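Cephalosporin acylase (PDB 2NLZ) is probably an N-terminal nucleophile hydrolase that cleaves amide bonds of cephalosporin-like or gamma-glutamyl substrates. Local coordinates at residues T363-G366 / D367-V371; A464-D467 / A468-Q472; Q395-G398 / H399-S402. The protein carries 1 engineered substitution. One frame throughout, in Å; residues are numbered along the deposited sequence.

Interaction 1. Residues T363-G366 / D367-V371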
# COMPACT_ATOMS: atom_id res chain seq x y z
N THR D 363 19.44 -8.59 26.10
CA THR D 363 18.83 -9.00 27.35
C THR D 363 18.82 -7.88 28.40
O THR D 363 19.72 -7.02 28.44
CB THR D 363 19.56 -10.19 27.96
OG1 THR D 363 20.96 -9.91 27.95
CG2 THR D 363 19.32 -11.45 27.15
N ALA D 364 17.79 -7.89 29.23
CA ALA D 364 17.68 -6.96 30.35
C ALA D 364 16.92 -7.63 31.50
O ALA D 364 16.07 -8.51 31.27
CB ALA D 364 16.99 -5.68 29.92
N ASP D 365 17.23 -7.23 32.73
CA ASP D 365 16.51 -7.75 33.90
C ASP D 365 15.91 -6.67 34.80
O ASP D 365 16.02 -5.48 34.51
CB ASP D 365 17.39 -8.72 34.71
CG ASP D 365 18.64 -8.07 35.30
OD1 ASP D 365 18.62 -6.85 35.60
OD2 ASP D 365 19.65 -8.78 35.51
N GLY D 366 15.28 -7.12 35.89
CA GLY D 366 14.65 -6.23 36.85
C GLY D 366 15.62 -5.42 37.70
O GLY D 366 15.29 -4.32 38.12
N ASP D 367 16.81 -5.97 37.92
CA ASP D 367 17.83 -5.34 38.78
C ASP D 367 18.71 -4.33 38.04
O ASP D 367 19.79 -3.97 38.53
CB ASP D 367 18.73 -6.41 39.41
CG ASP D 367 17.94 -7.46 40.18
OD1 ASP D 367 17.16 -7.09 41.08
OD2 ASP D 367 18.11 -8.67 39.90
N GLY D 368 18.27 -3.88 36.87
CA GLY D 368 18.97 -2.85 36.11
C GLY D 368 20.18 -3.31 35.32
O GLY D 368 20.98 -2.49 34.89
N ASN D 369 20.32 -4.62 35.14
CA ASN D 369 21.34 -5.16 34.25
C ASN D 369 20.83 -5.32 32.82
O ASN D 369 19.67 -5.69 32.61
CB ASN D 369 21.89 -6.47 34.78
CG ASN D 369 22.37 -6.36 36.20
OD1 ASN D 369 23.17 -5.50 36.54
ND2 ASN D 369 21.86 -7.24 37.06
N MET D 370 21.69 -5.00 31.85
CA MET D 370 21.33 -4.99 30.43
C MET D 370 22.54 -5.38 29.59
O MET D 370 23.66 -4.94 29.89
CB MET D 370 20.85 -3.60 30.00
CG MET D 370 19.61 -3.12 30.74
SD MET D 370 18.52 -2.04 29.81
CE MET D 370 19.34 -0.49 30.08
N VAL D 371 22.32 -6.19 28.55
CA VAL D 371 23.43 -6.54 27.65
C VAL D 371 23.11 -6.53 26.16
O VAL D 371 22.06 -6.99 25.73
CB VAL D 371 24.20 -7.84 28.09
CG1 VAL D 371 23.36 -8.72 28.98
CG2 VAL D 371 24.78 -8.62 26.88

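Interaction 2. Residues A464-D467 / A468-Q472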
# COMPACT_ATOMS: atom_id res chain seq x y z
N ALA D 464 8.54 -0.37 15.80
CA ALA D 464 8.46 0.54 14.66
C ALA D 464 9.85 0.88 14.10
O ALA D 464 10.03 0.93 12.89
CB ALA D 464 7.72 1.79 15.06
N ALA D 465 10.83 1.09 14.98
CA ALA D 465 12.18 1.46 14.53
C ALA D 465 12.77 0.35 13.69
O ALA D 465 13.48 0.60 12.72
CB ALA D 465 13.09 1.77 15.70
N LEU D 466 12.44 -0.88 14.07
CA LEU D 466 12.86 -2.08 13.36
C LEU D 466 12.01 -2.37 12.11
O LEU D 466 12.55 -2.81 11.10
CB LEU D 466 12.80 -3.27 14.32
CG LEU D 466 14.08 -3.74 15.02
CD1 LEU D 466 15.15 -2.70 14.99
CD2 LEU D 466 13.74 -4.12 16.41
N ASP D 467 10.71 -2.12 12.20
CA ASP D 467 9.78 -2.26 11.06
C ASP D 467 10.13 -1.36 9.88
O ASP D 467 9.95 -1.76 8.73
CB ASP D 467 8.34 -1.92 11.48
CG ASP D 467 7.76 -2.93 12.44
OD1 ASP D 467 8.20 -4.10 12.43
OD2 ASP D 467 6.84 -2.55 13.21
N ALA D 468 10.61 -0.15 10.19
CA ALA D 468 10.93 0.90 9.21
C ALA D 468 11.80 0.40 8.05
O ALA D 468 12.75 -0.35 8.26
CB ALA D 468 11.59 2.07 9.91
N PRO D 469 11.45 0.81 6.81
CA PRO D 469 12.18 0.42 5.60
C PRO D 469 13.62 0.88 5.66
O PRO D 469 13.91 1.92 6.27
CB PRO D 469 11.43 1.16 4.48
CG PRO D 469 10.68 2.27 5.18
CD PRO D 469 10.30 1.70 6.50
N ARG D 470 14.51 0.12 5.05
CA ARG D 470 15.94 0.34 5.22
C ARG D 470 16.67 0.59 3.93
O ARG D 470 16.32 0.05 2.88
CB ARG D 470 16.58 -0.83 5.97
CG ARG D 470 16.20 -0.89 7.44
CD ARG D 470 16.65 -2.19 8.07
NE ARG D 470 15.97 -2.46 9.33
CZ ARG D 470 15.89 -3.67 9.90
NH1 ARG D 470 16.46 -4.72 9.31
NH2 ARG D 470 15.24 -3.82 11.06
N TRP D 471 17.70 1.41 4.01
CA TRP D 471 18.63 1.61 2.92
C TRP D 471 20.00 1.09 3.34
O TRP D 471 20.28 0.98 4.54
CB TRP D 471 18.73 3.09 2.57
CG TRP D 471 19.07 3.93 3.75
CD1 TRP D 471 18.19 4.59 4.57
CD2 TRP D 471 20.38 4.20 4.26
NE1 TRP D 471 18.88 5.24 5.56
CE2 TRP D 471 20.22 5.02 5.39
CE3 TRP D 471 21.67 3.82 3.87
CZ2 TRP D 471 21.31 5.46 6.13
CZ3 TRP D 471 22.75 4.26 4.62
CH2 TRP D 471 22.56 5.07 5.73
N GLN D 472 20.84 0.77 2.35
CA GLN D 472 22.25 0.51 2.62
C GLN D 472 23.16 0.84 1.45
O GLN D 472 22.89 0.45 0.32
CB GLN D 472 22.51 -0.91 3.13
CG GLN D 472 22.39 -2.03 2.13
CD GLN D 472 22.97 -3.31 2.69
OE1 GLN D 472 24.09 -3.32 3.22
NE2 GLN D 472 22.21 -4.39 2.59
O HOH W 1 14.78 -0.67 10.57

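Interaction 3. Residues Q395-G398 / H399-S402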
# COMPACT_ATOMS: atom_id res chain seq x y z
N GLN D 395 35.38 -19.97 12.38
CA GLN D 395 35.14 -18.71 11.68
C GLN D 395 36.12 -18.46 10.53
O GLN D 395 37.21 -19.04 10.48
CB GLN D 395 35.22 -17.56 12.68
CG GLN D 395 36.57 -17.37 13.34
CD GLN D 395 36.60 -16.16 14.23
OE1 GLN D 395 35.69 -15.34 14.19
NE2 GLN D 395 37.65 -16.03 15.05
N ASN D 396 35.74 -17.58 9.61
CA ASN D 396 36.68 -17.13 8.57
C ASN D 396 37.05 -15.65 8.68
O ASN D 396 37.36 -15.01 7.69
CB ASN D 396 36.21 -17.50 7.15
CG ASN D 396 35.06 -16.63 6.65
OD1 ASN D 396 34.16 -16.27 7.40
ND2 ASN D 396 35.09 -16.32 5.37
N ARG D 397 37.05 -15.14 9.91
CA ARG D 397 37.31 -13.72 10.21
C ARG D 397 38.58 -13.11 9.61
O ARG D 397 38.58 -11.93 9.27
CB ARG D 397 37.28 -13.48 11.72
CG ARG D 397 37.38 -12.03 12.14
CD ARG D 397 36.33 -11.15 11.48
NE ARG D 397 34.97 -11.60 11.78
CZ ARG D 397 33.89 -10.90 11.46
NH1 ARG D 397 34.01 -9.72 10.85
NH2 ARG D 397 32.69 -11.37 11.77
N GLY D 398 39.63 -13.90 9.45
CA GLY D 398 40.88 -13.44 8.85
C GLY D 398 40.78 -12.97 7.41
O GLY D 398 41.69 -12.31 6.90
N HIS D 399 39.66 -13.29 6.76
CA HIS D 399 39.37 -12.82 5.41
C HIS D 399 39.27 -11.29 5.33
O HIS D 399 39.44 -10.71 4.25
CB HIS D 399 38.08 -13.48 4.90
CG HIS D 399 37.71 -13.09 3.51
ND1 HIS D 399 38.22 -13.72 2.40
CD2 HIS D 399 36.85 -12.15 3.04
CE1 HIS D 399 37.70 -13.19 1.31
NE2 HIS D 399 36.87 -12.23 1.67
N ASN D 400 39.02 -10.64 6.47
CA ASN D 400 38.92 -9.18 6.57
C ASN D 400 40.27 -8.45 6.46
O ASN D 400 40.30 -7.24 6.18
CB ASN D 400 38.23 -8.77 7.87
CG ASN D 400 36.73 -8.63 7.73
OD1 ASN D 400 36.23 -7.92 6.84
ND2 ASN D 400 35.98 -9.28 8.62
N PHE D 401 41.36 -9.17 6.69
CA PHE D 401 42.70 -8.61 6.63
C PHE D 401 43.06 -8.18 5.22
O PHE D 401 42.68 -8.84 4.25
CB PHE D 401 43.74 -9.63 7.09
CG PHE D 401 43.90 -9.73 8.60
CD1 PHE D 401 44.41 -8.68 9.33
CD2 PHE D 401 43.58 -10.92 9.26
CE1 PHE D 401 44.58 -8.78 10.70
CE2 PHE D 401 43.75 -11.03 10.63
CZ PHE D 401 44.25 -9.96 11.36
N SER D 402 43.79 -7.07 5.11
CA SER D 402 44.29 -6.60 3.82
C SER D 402 45.66 -7.20 3.56
O SER D 402 46.44 -7.42 4.49
CB SER D 402 44.37 -5.07 3.81
OG SER D 402 44.70 -4.57 2.53

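Interaction 1. Residues T363-G366 / D367-V371
Asp365 and Asn369 meet across the end of a hairpin because the first holds CG between its backbone N and carbonyl carbon (chi1 63°), while the second swings CG beside its own N (chi1 -53°). The carboxylate thereby reaches over to the returning strand and takes two N-H groups of one residue. OD1 of Asp365 accepts the backbone N of Asn369 at 2.8 Å, the donor lying well out of the carboxylate plane. OD2 of Asp365 receives ND2 of Asn369 at 3.1 Å on its syn side, nearly in the plane of the amide, although carboxylate and amide planes stand 73° apart. OD2 is also bonded by Ala47 N, and OD1 of Asn369 by Thr78 OG1. With an alanine at Asp365, the N and ND2 of Asn369 and the N of Ala47 would probably lose this acceptor, leaving the amide freer to turn.

The backbone is that of a tight antiparallel hairpin. Thr363 and Val371 form a hydrogen-bonded pair, with Thr363 N bonded to Val371 O. The return bond, Val371 N to Thr363 O, measures 2.7 Å. Asp365 N then binds Asn369 O at 2.9 Å. A type I turn from Asp365 to Gly368 reverses the chain, and Gly368 has the positive phi that suits glycine. In the non-hydrogen-bonded pair between these bonds, Ala364 CB rests on Met370 CG at 3.8 Å, before the bent methionine chain leads off.

Thr363 and Val371 face helix 47-61, with Thr363 OG1 bonded to Ala47 O, whereas Ala364 and Met370 face the other way, toward strands 431-438 and 512-517. Backbone bonds join Ala364 to Met25 of strand 24-28 and Met370 to Trp77 of strand 71-78.

Interaction 2. Residues A464-D467 / A468-Q472
An ordered water joins Ala465, in the last turn of the helix, to the segment that follows: it accepts from Arg470 NE at 2.5 Å. On its donating side it lies 2.8 Å from Ala465 O, and Ala468 O is placed to accept as well. More acceptors surround the water than it has protons, so these bonds are probably shared.

Ala468 N closes the last helical turn on Ala464 O at 3.0 Å; Ala468 itself then leaves helical geometry, and Pro469 carries the chain on. The side chain of Arg470, stretched out from CG to NE, runs back beside Leu466, both pointing the same way. Leu466 O, set obliquely to the guanidinium plane, lies 2.9 Å from Arg470 NH2, and Leu466 CD1 is 4.1 Å from the same nitrogen. The carbonyls at this helix end would be expected to favour the positive charge.

Arg470 NH2 is salt-bridged to Glu529, and Leu466 O is hydrogen-bonded by Arg531 NH1. Asp467 OD1 is bonded to Ser14 OG of the second subunit, whose Tyr12 packs on Asp467, Ala468 and Pro469. The link thus joins helix 462-467 to strand 471-473, which pairs with strand 478-481; helix 444-457 packs against Ala468 and Arg470, and helix 294-314 receives the Trp471 side chain.

Interaction 3. Residues Q395-G398 / H399-S402
Three successive i to i+3 bonds wind Asn396-Phe401 into a short 3-10 turn: His399 N to Asn396 O at 3.0 Å, Asn400 N to Arg397 O at 3.1 Å and Phe401 N to Gly398 O at 3.2 Å. In the last two the donor stands above the carbonyl plane, well away from the lone pairs.

The side chains of Asn396 and His399 run side by side, amide and imidazole planes only 22° apart. His399 CB comes down on Asn396 O at 3.3 Å and lies 4.2 Å from Asn396 ND2. The asparagine amide is held at both ends, ND2 by Pro111 O and OD1 by Met379 N, while His399 ND1 has a weak bond to Leu109 O.

The turn belongs to the long loop connecting strand 392-393 to strand 424-428 in the gamma-glutamyltranspeptidase fold, and it is pinned to other loops: Gly398 shares a backbone bond with Pro116, and Tyr378 packs on Asn396, Arg397 and Asn400.

Arg397 sets out with CG opposite its backbone N (chi1 -173°) and bends twice, at chi2 and chi3. The folded chain crosses the Asn400 side chain obliquely, the guanidinium and amide planes 25° apart, and NH1 is bonded to Thr420 OG1. Asn400 CB sits 3.5 Å from Arg397 O. Phe401, donor of the last bond, has Gly398 O at its ring edge, near the ring plane, 3.3 Å from CD2; the same CD2 lies 3.7 Å from Gly398 CA.

Overall arrangement
Along the chain the order is interaction 1, interaction 3, interaction 2, all within the gamma-glutamyltranspeptidase-like part of the chain. Their centres are about 25 Å (1 and 2), about 33 Å (1 and 3) and about 29 Å (2 and 3) apart, and none touches another. Interaction 3 lies across the chain's centre from both the others. Interaction 1 closes the hairpin of strands 359-365 and 370-376; in gamma-glutamyltranspeptidases self-cleavage exposes an N-terminal threonine just before this first strand, and the same probably holds here. Interaction 3 shapes a connecting loop, whereas interaction 2 passes from helix to a small separate sheet and also meets the second subunit.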